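MAU2 chromatid cohesion factor homolog (Saccharomyces cerevisiae, PDB 4XDN) forms a complex with SCC2 that is required for cohesin to associate with chromosomes and so takes part in sister chromatid cohesion. Local coordinates at residues Y33-Y44 against K86-Q97. Numbering follows the deposited sequence.
Sequences YHLAQEYRDHAY and KVTFEMVELLIQ
Glu90 meets Tyr33, Gln37 and Arg40 with a single buried carboxylate, a worked example of how an acid is accommodated between two helices. Its chain runs extended beyond CG (chi2 -180°) and carries both oxygens toward helix 29-45; each accepts two hydrogen bonds, three of the four donors coming from that helix and the fourth, Lys86, from Glu90's own. Glu90 OE2 receives the Tyr33 hydroxyl on its syn lone pair, Tyr33 OH lying only 2.5 Å away, with ring and carboxylate planes 77° apart. From above the carboxylate plane Lys86 NZ, one turn earlier, reaches Glu90 OE2 at 2.6 Å. On the other oxygen the anti lone pair takes Arg40 NH1, 2.7 Å from Glu90 OE1 in a salt bridge, while on the syn side, but tilted 22° out of the carboxylate plane, Gln37 NE2 gives a nearly straight bond to Glu90 OE1 at 3.2 Å. Arg40 spends its remaining nitrogens at home: NE and NH2 converge on Asp41 OD1 from one face of that carboxylate. Water 1 joins Arg40 NH1 to the Glu90 carbonyl, and water 2 joins Tyr44 OH to Gln97 OE1. Between these polar tiers Leu94 CD2 packs 3.8 Å from Arg40 CG. Two cationic groups and two neutral donors around Glu90 should hold it ionised, so these near-parallel helices are joined by a charge and hydrogen-bond network centred on one carboxylate, with Leu94 against Arg40 and Tyr44 and Val87 against Tyr33 as the apolar part.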
loop_
_atom_site.group_PDB
_atom_site.type_symbol
_atom_site.label_atom_id
_atom_site.label_comp_id
_atom_site.label_asym_id
_atom_site.label_seq_id
_atom_site.Cartn_x
_atom_site.Cartn_y
_atom_site.Cartn_z
ATOM N N TYR A 33 7.457 -28.077 -31.263
ATOM C CA TYR A 33 6.505 -27.281 -30.501
ATOM C C TYR A 33 6.343 -27.822 -29.085
ATOM O O TYR A 33 6.354 -27.059 -28.120
ATOM C CB TYR A 33 5.149 -27.250 -31.214
ATOM C CG TYR A 33 4.063 -26.540 -30.442
ATOM C CD1 TYR A 33 4.156 -25.181 -30.164
ATOM C CD2 TYR A 33 2.938 -27.224 -30.000
ATOM C CE1 TYR A 33 3.161 -24.524 -29.458
ATOM C CE2 TYR A 33 1.936 -26.577 -29.295
ATOM C CZ TYR A 33 2.053 -25.227 -29.028
ATOM O OH TYR A 33 1.060 -24.582 -28.328
ATOM N N HIS A 34 6.201 -29.138 -28.965
ATOM C CA HIS A 34 6.023 -29.769 -27.661
ATOM C C HIS A 34 7.295 -29.707 -26.820
ATOM O O HIS A 34 7.224 -29.657 -25.594
ATOM C CB HIS A 34 5.571 -31.223 -27.824
ATOM C CG HIS A 34 4.200 -31.365 -28.403
ATOM N ND1 HIS A 34 3.303 -30.311 -28.464
ATOM C CD2 HIS A 34 3.562 -32.420 -28.961
ATOM C CE1 HIS A 34 2.185 -30.713 -29.031
ATOM N NE2 HIS A 34 2.310 -31.999 -29.331
ATOM N N LEU A 35 8.452 -29.711 -27.475
ATOM C CA LEU A 35 9.717 -29.562 -26.768
ATOM C C LEU A 35 9.832 -28.170 -26.161
ATOM O O LEU A 35 10.261 -28.016 -25.016
ATOM C CB LEU A 35 10.901 -29.826 -27.701
ATOM C CG LEU A 35 11.257 -31.291 -27.948
ATOM C CD1 LEU A 35 12.256 -31.403 -29.085
ATOM C CD2 LEU A 35 11.812 -31.935 -26.685
ATOM N N ALA A 36 9.454 -27.161 -26.940
ATOM C CA ALA A 36 9.432 -25.786 -26.458
ATOM C C ALA A 36 8.536 -25.676 -25.231
ATOM O O ALA A 36 8.849 -24.959 -24.283
ATOM C CB ALA A 36 8.952 -24.842 -27.551
ATOM N N GLN A 37 7.420 -26.397 -25.260
ATOM C CA GLN A 37 6.494 -26.416 -24.135
ATOM C C GLN A 37 7.069 -27.197 -22.958
ATOM O O GLN A 37 6.920 -26.785 -21.805
ATOM C CB GLN A 37 5.151 -27.017 -24.557
ATOM C CG GLN A 37 4.346 -26.132 -25.500
ATOM C CD GLN A 37 2.948 -26.664 -25.754
ATOM O OE1 GLN A 37 2.743 -27.872 -25.870
ATOM N NE2 GLN A 37 1.977 -25.763 -25.838
ATOM N N GLU A 38 7.727 -28.320 -23.243
ATOM C CA GLU A 38 8.282 -29.160 -22.184
ATOM C C GLU A 38 9.375 -28.422 -21.421
ATOM O O GLU A 38 9.394 -28.435 -20.190
ATOM C CB GLU A 38 8.837 -30.475 -22.751
ATOM C CG GLU A 38 9.558 -31.329 -21.709
ATOM C CD GLU A 38 9.892 -32.730 -22.196
ATOM O OE1 GLU A 38 9.967 -32.944 -23.424
ATOM O OE2 GLU A 38 10.081 -33.621 -21.341
ATOM N N TYR A 39 10.283 -27.781 -22.153
ATOM C CA TYR A 39 11.365 -27.020 -21.532
ATOM C C TYR A 39 10.807 -25.922 -20.625
ATOM O O TYR A 39 11.306 -25.700 -19.521
ATOM C CB TYR A 39 12.273 -26.404 -22.601
ATOM C CG TYR A 39 13.165 -27.396 -23.317
ATOM C CD1 TYR A 39 13.918 -28.323 -22.610
ATOM C CD2 TYR A 39 13.253 -27.402 -24.705
ATOM C CE1 TYR A 39 14.733 -29.228 -23.261
ATOM C CE2 TYR A 39 14.066 -28.305 -25.367
ATOM C CZ TYR A 39 14.803 -29.215 -24.641
ATOM O OH TYR A 39 15.615 -30.114 -25.297
ATOM N N ARG A 40 9.769 -25.241 -21.103
ATOM C CA ARG A 40 9.128 -24.176 -20.341
ATOM C C ARG A 40 8.444 -24.731 -19.099
ATOM O O ARG A 40 8.693 -24.272 -17.986
ATOM C CB ARG A 40 8.109 -23.438 -21.213
ATOM C CG ARG A 40 7.311 -22.345 -20.490
ATOM C CD ARG A 40 6.057 -21.986 -21.268
ATOM N NE ARG A 40 5.181 -23.144 -21.436
ATOM C CZ ARG A 40 4.284 -23.284 -22.408
ATOM N NH1 ARG A 40 4.127 -22.334 -23.324
ATOM N NH2 ARG A 40 3.541 -24.381 -22.470
ATOM N N ASP A 41 7.577 -25.719 -19.298
ATOM C CA ASP A 41 6.762 -26.252 -18.213
ATOM C C ASP A 41 7.613 -26.945 -17.154
ATOM O O ASP A 41 7.210 -27.042 -15.993
ATOM C CB ASP A 41 5.714 -27.223 -18.763
ATOM C CG ASP A 41 4.720 -26.547 -19.688
ATOM O OD1 ASP A 41 4.597 -25.305 -19.630
ATOM O OD2 ASP A 41 4.057 -27.259 -20.473
ATOM N N HIS A 42 8.788 -27.422 -17.552
ATOM C CA HIS A 42 9.699 -28.058 -16.612
ATOM C C HIS A 42 10.433 -27.007 -15.787
ATOM O O HIS A 42 10.762 -27.236 -14.621
ATOM C CB HIS A 42 10.704 -28.947 -17.340
ATOM C CG HIS A 42 11.456 -29.861 -16.429
ATOM N ND1 HIS A 42 10.886 -30.983 -15.866
ATOM C CD2 HIS A 42 12.726 -29.811 -15.964
ATOM C CE1 HIS A 42 11.776 -31.591 -15.104
ATOM N NE2 HIS A 42 12.900 -30.900 -15.144
ATOM N N ALA A 43 10.696 -25.855 -16.397
ATOM C CA ALA A 43 11.285 -24.737 -15.673
ATOM C C ALA A 43 10.314 -24.238 -14.604
ATOM O O ALA A 43 10.723 -23.906 -13.491
ATOM C CB ALA A 43 11.652 -23.618 -16.628
ATOM N N TYR A 44 9.027 -24.197 -14.941
ATOM C CA TYR A 44 7.997 -23.813 -13.980
ATOM C C TYR A 44 7.936 -24.808 -12.828
ATOM O O TYR A 44 7.673 -24.430 -11.684
ATOM C CB TYR A 44 6.617 -23.737 -14.646
ATOM C CG TYR A 44 6.423 -22.601 -15.630
ATOM C CD1 TYR A 44 7.127 -21.409 -15.508
ATOM C CD2 TYR A 44 5.520 -22.722 -16.680
ATOM C CE1 TYR A 44 6.941 -20.376 -16.407
ATOM C CE2 TYR A 44 5.328 -21.696 -17.582
ATOM C CZ TYR A 44 6.039 -20.527 -17.444
ATOM O OH TYR A 44 5.846 -19.509 -18.348
ATOM N N LYS A 86 -0.347 -18.439 -31.932
ATOM C CA LYS A 86 -0.155 -19.223 -30.717
ATOM C C LYS A 86 1.317 -19.293 -30.332
ATOM O O LYS A 86 1.677 -19.026 -29.183
ATOM C CB LYS A 86 -0.719 -20.633 -30.905
ATOM C CG LYS A 86 -0.781 -21.470 -29.633
ATOM C CD LYS A 86 -1.686 -20.834 -28.582
ATOM C CE LYS A 86 -2.015 -21.797 -27.452
ATOM N NZ LYS A 86 -0.859 -22.043 -26.553
ATOM N N VAL A 87 2.164 -19.644 -31.297
ATOM C CA VAL A 87 3.599 -19.757 -31.062
ATOM C C VAL A 87 4.193 -18.429 -30.599
ATOM O O VAL A 87 4.969 -18.387 -29.642
ATOM C CB VAL A 87 4.343 -20.227 -32.335
ATOM C CG1 VAL A 87 5.861 -20.152 -32.144
ATOM C CG2 VAL A 87 3.929 -21.649 -32.699
ATOM N N THR A 88 3.830 -17.349 -31.282
ATOM C CA THR A 88 4.369 -16.033 -30.965
ATOM C C THR A 88 3.967 -15.604 -29.559
ATOM O O THR A 88 4.791 -15.083 -28.809
ATOM C CB THR A 88 3.894 -14.978 -31.979
ATOM O OG1 THR A 88 4.346 -15.344 -33.287
ATOM C CG2 THR A 88 4.440 -13.595 -31.632
ATOM N N PHE A 89 2.706 -15.831 -29.206
ATOM C CA PHE A 89 2.199 -15.459 -27.888
ATOM C C PHE A 89 2.918 -16.218 -26.771
ATOM O O PHE A 89 3.336 -15.616 -25.781
ATOM C CB PHE A 89 0.689 -15.711 -27.802
ATOM C CG PHE A 89 -0.146 -14.763 -28.633
ATOM C CD1 PHE A 89 0.318 -13.499 -28.971
ATOM C CD2 PHE A 89 -1.408 -15.140 -29.066
ATOM C CE1 PHE A 89 -0.457 -12.637 -29.730
ATOM C CE2 PHE A 89 -2.184 -14.281 -29.824
ATOM C CZ PHE A 89 -1.708 -13.029 -30.154
ATOM N N GLU A 90 3.065 -17.532 -26.927
ATOM C CA GLU A 90 3.752 -18.341 -25.923
ATOM C C GLU A 90 5.206 -17.911 -25.790
ATOM O O GLU A 90 5.726 -17.779 -24.681
ATOM C CB GLU A 90 3.680 -19.825 -26.276
ATOM C CG GLU A 90 2.309 -20.441 -26.096
ATOM C CD GLU A 90 2.290 -21.912 -26.450
ATOM O OE1 GLU A 90 3.002 -22.694 -25.787
ATOM O OE2 GLU A 90 1.569 -22.286 -27.398
ATOM N N MET A 91 5.857 -17.693 -26.928
ATOM C CA MET A 91 7.243 -17.246 -26.940
ATOM C C MET A 91 7.403 -15.883 -26.277
ATOM O O MET A 91 8.244 -15.709 -25.397
ATOM C CB MET A 91 7.767 -17.181 -28.372
ATOM C CG MET A 91 9.112 -16.485 -28.497
ATOM S SD MET A 91 9.725 -16.401 -30.181
ATOM C CE MET A 91 11.022 -15.196 -29.941
ATOM N N VAL A 92 6.606 -14.917 -26.725
ATOM C CA VAL A 92 6.695 -13.549 -26.230
ATOM C C VAL A 92 6.360 -13.497 -24.744
ATOM O O VAL A 92 6.902 -12.674 -24.010
ATOM C CB VAL A 92 5.755 -12.608 -27.020
ATOM C CG1 VAL A 92 5.531 -11.294 -26.278
ATOM C CG2 VAL A 92 6.327 -12.340 -28.399
ATOM N N GLU A 93 5.464 -14.376 -24.311
ATOM C CA GLU A 93 5.116 -14.486 -22.900
ATOM C C GLU A 93 6.379 -14.719 -22.072
ATOM O O GLU A 93 6.521 -14.186 -20.971
ATOM C CB GLU A 93 4.116 -15.624 -22.683
ATOM C CG GLU A 93 3.534 -15.698 -21.282
ATOM C CD GLU A 93 2.395 -14.722 -21.061
ATOM O OE1 GLU A 93 1.752 -14.805 -19.995
ATOM O OE2 GLU A 93 2.137 -13.874 -21.947
ATOM N N LEU A 94 7.299 -15.506 -22.620
ATOM C CA LEU A 94 8.549 -15.817 -21.933
ATOM C C LEU A 94 9.527 -14.650 -22.010
ATOM O O LEU A 94 10.239 -14.371 -21.048
ATOM C CB LEU A 94 9.193 -17.075 -22.522
ATOM C CG LEU A 94 8.356 -18.355 -22.473
ATOM C CD1 LEU A 94 9.166 -19.535 -22.997
ATOM C CD2 LEU A 94 7.847 -18.643 -21.068
ATOM N N LEU A 95 9.566 -13.973 -23.152
ATOM C CA LEU A 95 10.425 -12.805 -23.300
ATOM C C LEU A 95 10.044 -11.743 -22.274
ATOM O O LEU A 95 10.901 -11.085 -21.688
ATOM C CB LEU A 95 10.320 -12.229 -24.714
ATOM C CG LEU A 95 10.861 -13.089 -25.857
ATOM C CD1 LEU A 95 10.564 -12.428 -27.190
ATOM C CD2 LEU A 95 12.357 -13.330 -25.705
ATOM N N ILE A 96 8.743 -11.601 -22.057
ATOM C CA ILE A 96 8.212 -10.587 -21.159
ATOM C C ILE A 96 8.466 -10.942 -19.693
ATOM O O ILE A 96 8.787 -10.070 -18.884
ATOM C CB ILE A 96 6.698 -10.392 -21.404
ATOM C CG1 ILE A 96 6.476 -9.766 -22.783
ATOM C CG2 ILE A 96 6.073 -9.507 -20.332
ATOM C CD1 ILE A 96 5.026 -9.715 -23.223
ATOM N N GLN A 97 8.332 -12.221 -19.355
ATOM C CA GLN A 97 8.401 -12.655 -17.962
ATOM C C GLN A 97 9.792 -13.109 -17.520
ATOM O O GLN A 97 10.085 -13.118 -16.325
ATOM C CB GLN A 97 7.403 -13.788 -17.720
ATOM C CG GLN A 97 5.946 -13.367 -17.840
ATOM C CD GLN A 97 4.989 -14.479 -17.456
ATOM O OE1 GLN A 97 5.410 -15.565 -17.054
ATOM N NE2 GLN A 97 3.693 -14.214 -17.578
HETATM O O HOH W 1 4.740 -19.541 -22.944
HETATM O O HOH W 2 6.948 -17.257 -18.019
#